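PDB 3UW2: Phosphoglucomutase/phosphomannomutase family protein from Burkholderia thailandensis, which probably moves a phosphate group between positions of a sugar phosphate, as a metal-dependent phosphohexose mutase. Local coordinates for residues L453-T458 and R465-F470. Sequence-based numbering, arbitrary orientation.
Sequences LRFEAT and RIQDDF. With EDO (1,2-ethanediol), chain G.
Phe455 of strand 451-457 packs its ring against residues 465-470 of helix 460-477. CB is directed at the helix, and with CG beside the backbone N (chi1 -64°) the ring is carried to Ile466, Gln467 and Phe470. Gln467 CG lies over one face, nearest CG and CD2 but also facing CE2, 3.8 Å from the Phe455 ring centroid and 14° off its normal, a CH-pi contact. CD1 meets the Ile466 branch methyl CG2 at 3.7 Å. Farther out, CE1 of Phe455 comes within 3.5 Å of Phe470 CG, and CZ lies 3.8 Å from Phe470 CB. Planes at 80° and centroids 5.1 Å apart define a T-shaped pair in which Phe455 offers its edge and Phe470 its face. Leu453 CD2 to Phe470 CD2 is looser, 4.4 Å. Glu456 points away from the helix, OE2 hydrogen-bonded to Thr309 OG1 and OE1 to Arg310 N; Arg454, making no contact with it, donates a hydrogen bond from NH1 to an ethanediol probably from the crystallisation liquor. The packing thus joins helix 460-477 to the C-terminal domain's antiparallel sheet, where strand 451-457 runs between 392-398 and 438-444, and Phe470 also touches strand 431-435.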
ATOM      1  N   LEU A 453       2.438 -16.403  10.453  1.00 70.86           N
ATOM      2  CA  LEU A 453       3.580 -16.388  11.367  1.00 66.33           C
ATOM      3  C   LEU A 453       4.777 -15.714  10.717  1.00 63.71           C
ATOM      4  O   LEU A 453       5.015 -15.896   9.513  1.00 63.63           O
ATOM      5  CB  LEU A 453       3.983 -17.830  11.750  1.00 67.96           C
ATOM      6  CG  LEU A 453       2.960 -18.723  12.467  1.00 70.80           C
ATOM      7  CD1 LEU A 453       3.285 -20.214  12.341  1.00 75.85           C
ATOM      8  CD2 LEU A 453       2.824 -18.316  13.926  1.00 67.13           C
ATOM      9  N   ARG A 454       5.513 -14.932  11.511  1.00 57.15           N
ATOM     10  CA  ARG A 454       6.873 -14.525  11.126  1.00 55.95           C
ATOM     11  C   ARG A 454       7.852 -14.320  12.296  1.00 50.82           C
ATOM     12  O   ARG A 454       7.454 -14.084  13.431  1.00 48.12           O
ATOM     13  CB  ARG A 454       6.881 -13.331  10.166  1.00 57.05           C
ATOM     14  CG  ARG A 454       6.467 -11.998  10.752  1.00 55.49           C
ATOM     15  CD  ARG A 454       6.855 -10.871   9.804  1.00 57.94           C
ATOM     16  NE  ARG A 454       6.104 -10.836   8.531  1.00 60.67           N
ATOM     17  CZ  ARG A 454       6.581 -10.317   7.391  1.00 64.13           C
ATOM     18  NH1 ARG A 454       7.803  -9.788   7.342  1.00 63.24           N
ATOM     19  NH2 ARG A 454       5.835 -10.309   6.286  1.00 70.27           N
ATOM     20  N   PHE A 455       9.131 -14.462  11.995  1.00 50.86           N
ATOM     21  CA  PHE A 455      10.151 -14.534  13.011  1.00 47.57           C
ATOM     22  C   PHE A 455      11.309 -13.640  12.598  1.00 43.82           C
ATOM     23  O   PHE A 455      11.607 -13.532  11.410  1.00 45.22           O
ATOM     24  CB  PHE A 455      10.572 -16.003  13.208  1.00 49.27           C
ATOM     25  CG  PHE A 455       9.461 -16.891  13.720  1.00 52.76           C
ATOM     26  CD1 PHE A 455       9.043 -16.818  15.045  1.00 51.56           C
ATOM     27  CD2 PHE A 455       8.806 -17.803  12.871  1.00 58.39           C
ATOM     28  CE1 PHE A 455       7.991 -17.614  15.506  1.00 54.08           C
ATOM     29  CE2 PHE A 455       7.778 -18.622  13.337  1.00 58.84           C
ATOM     30  CZ  PHE A 455       7.376 -18.532  14.661  1.00 58.82           C
ATOM     31  N   GLU A 456      11.910 -12.957  13.574  1.00 39.06           N
ATOM     32  CA  GLU A 456      13.121 -12.168  13.355  1.00 39.06           C
ATOM     33  C   GLU A 456      14.016 -12.326  14.583  1.00 37.06           C
ATOM     34  O   GLU A 456      13.524 -12.360  15.718  1.00 36.24           O
ATOM     35  CB  GLU A 456      12.777 -10.693  13.208  1.00 38.95           C
ATOM     36  CG  GLU A 456      13.941  -9.805  12.832  1.00 40.97           C
ATOM     37  CD  GLU A 456      13.690  -8.341  13.131  1.00 41.24           C
ATOM     38  OE1 GLU A 456      13.290  -8.012  14.262  1.00 42.68           O
ATOM     39  OE2 GLU A 456      13.946  -7.503  12.261  1.00 44.14           O
ATOM     40  N   ALA A 457      15.323 -12.386  14.371  1.00 36.98           N
ATOM     41  CA  ALA A 457      16.244 -12.459  15.515  1.00 36.49           C
ATOM     42  C   ALA A 457      17.598 -11.816  15.222  1.00 37.21           C
ATOM     43  O   ALA A 457      17.904 -11.520  14.069  1.00 40.26           O
ATOM     44  CB  ALA A 457      16.411 -13.903  15.939  1.00 36.21           C
ATOM     45  N   THR A 458      18.390 -11.589  16.273  1.00 35.87           N
ATOM     46  CA  THR A 458      19.719 -10.983  16.165  1.00 36.48           C
ATOM     47  C   THR A 458      20.828 -11.996  15.855  1.00 37.49           C
ATOM     48  O   THR A 458      21.960 -11.601  15.718  1.00 37.51           O
ATOM     49  CB  THR A 458      20.064 -10.223  17.447  1.00 37.00           C
ATOM     50  OG1 THR A 458      20.149 -11.151  18.546  1.00 38.24           O
ATOM     51  CG2 THR A 458      19.029  -9.121  17.722  1.00 34.41           C
ATOM     52  N   ARG A 465      15.682 -20.716  18.368  1.00 53.71           N
ATOM     53  CA  ARG A 465      15.121 -20.899  19.701  1.00 54.68           C
ATOM     54  C   ARG A 465      13.715 -20.290  19.728  1.00 55.66           C
ATOM     55  O   ARG A 465      12.783 -20.848  20.328  1.00 59.01           O
ATOM     56  CB  ARG A 465      16.067 -20.314  20.769  1.00 54.26           C
ATOM     57  CG  ARG A 465      15.683 -20.603  22.207  1.00 55.76           C
ATOM     58  CD  ARG A 465      16.170 -19.532  23.178  1.00 53.60           C
ATOM     59  NE  ARG A 465      15.407 -18.266  23.097  1.00 50.71           N
ATOM     60  CZ  ARG A 465      15.823 -17.135  22.499  1.00 49.22           C
ATOM     61  NH1 ARG A 465      17.006 -17.109  21.903  1.00 48.58           N
ATOM     62  NH2 ARG A 465      15.050 -16.015  22.468  1.00 43.22           N
ATOM     63  N   ILE A 466      13.528 -19.185  19.022  1.00 50.96           N
ATOM     64  CA  ILE A 466      12.222 -18.515  19.047  1.00 50.20           C
ATOM     65  C   ILE A 466      11.118 -19.373  18.411  1.00 52.46           C
ATOM     66  O   ILE A 466      10.044 -19.604  19.014  1.00 51.13           O
ATOM     67  CB  ILE A 466      12.302 -17.084  18.491  1.00 44.09           C
ATOM     68  CG1 ILE A 466      13.053 -16.235  19.502  1.00 43.73           C
ATOM     69  CG2 ILE A 466      10.917 -16.467  18.259  1.00 44.31           C
ATOM     70  CD1 ILE A 466      13.342 -14.821  19.008  1.00 39.77           C
ATOM     71  N   GLN A 467      11.384 -19.836  17.200  1.00 54.61           N
ATOM     72  CA  GLN A 467      10.542 -20.868  16.591  1.00 61.52           C
ATOM     73  C   GLN A 467      10.286 -22.093  17.496  1.00 65.00           C
ATOM     74  O   GLN A 467       9.141 -22.446  17.749  1.00 65.85           O
ATOM     75  CB  GLN A 467      11.180 -21.311  15.292  1.00 62.20           C
ATOM     76  CG  GLN A 467      11.367 -20.126  14.383  1.00 58.92           C
ATOM     77  CD  GLN A 467      12.002 -20.536  13.099  1.00 62.34           C
ATOM     78  OE1 GLN A 467      11.381 -20.488  12.058  1.00 66.19           O
ATOM     79  NE2 GLN A 467      13.239 -20.963  13.166  1.00 64.12           N
ATOM     80  N   ASP A 468      11.348 -22.724  17.980  1.00 67.06           N
ATOM     81  CA  ASP A 468      11.212 -23.803  18.959  1.00 72.74           C
ATOM     82  C   ASP A 468      10.219 -23.455  20.064  1.00 74.32           C
ATOM     83  O   ASP A 468       9.479 -24.320  20.548  1.00 77.67           O
ATOM     84  CB  ASP A 468      12.560 -24.138  19.586  1.00 74.88           C
ATOM     85  CG  ASP A 468      13.534 -24.720  18.581  1.00 79.72           C
ATOM     86  OD1 ASP A 468      13.158 -24.795  17.382  1.00 79.70           O
ATOM     87  OD2 ASP A 468      14.671 -25.099  18.983  1.00 81.93           O
ATOM     88  N   ASP A 469      10.203 -22.186  20.458  1.00 69.13           N
ATOM     89  CA  ASP A 469       9.328 -21.758  21.517  1.00 70.45           C
ATOM     90  C   ASP A 469       7.893 -21.695  20.982  1.00 70.36           C
ATOM     91  O   ASP A 469       6.965 -22.252  21.597  1.00 69.52           O
ATOM     92  CB  ASP A 469       9.779 -20.405  22.071  1.00 71.17           C
ATOM     93  CG  ASP A 469       9.361 -20.199  23.506  1.00 76.45           C
ATOM     94  OD1 ASP A 469       9.816 -20.957  24.397  1.00 84.86           O
ATOM     95  OD2 ASP A 469       8.565 -19.279  23.743  1.00 76.20           O
ATOM     96  N   PHE A 470       7.710 -21.033  19.836  1.00 64.75           N
ATOM     97  CA  PHE A 470       6.405 -21.051  19.168  1.00 64.65           C
ATOM     98  C   PHE A 470       5.920 -22.453  18.845  1.00 71.54           C
ATOM     99  O   PHE A 470       4.725 -22.763  19.025  1.00 79.54           O
ATOM    100  CB  PHE A 470       6.411 -20.199  17.911  1.00 58.46           C
ATOM    101  CG  PHE A 470       6.069 -18.774  18.192  1.00 54.35           C
ATOM    102  CD1 PHE A 470       6.966 -17.944  18.894  1.00 52.05           C
ATOM    103  CD2 PHE A 470       4.833 -18.264  17.827  1.00 51.88           C
ATOM    104  CE1 PHE A 470       6.631 -16.607  19.159  1.00 44.49           C
ATOM    105  CE2 PHE A 470       4.502 -16.947  18.115  1.00 49.10           C
ATOM    106  CZ  PHE A 470       5.388 -16.133  18.803  1.00 45.68           C
TER
HETATM  107  C1  EDO G 470      10.313  -7.913   9.947  1.00 49.24           C
HETATM  108  O1  EDO G 470      11.434  -7.412   9.207  1.00 41.60           O
HETATM  109  C2  EDO G 470      10.326  -9.443   9.947  1.00 49.24           C
HETATM  110  O2  EDO G 470      10.075  -9.811   8.593  1.00 51.70           O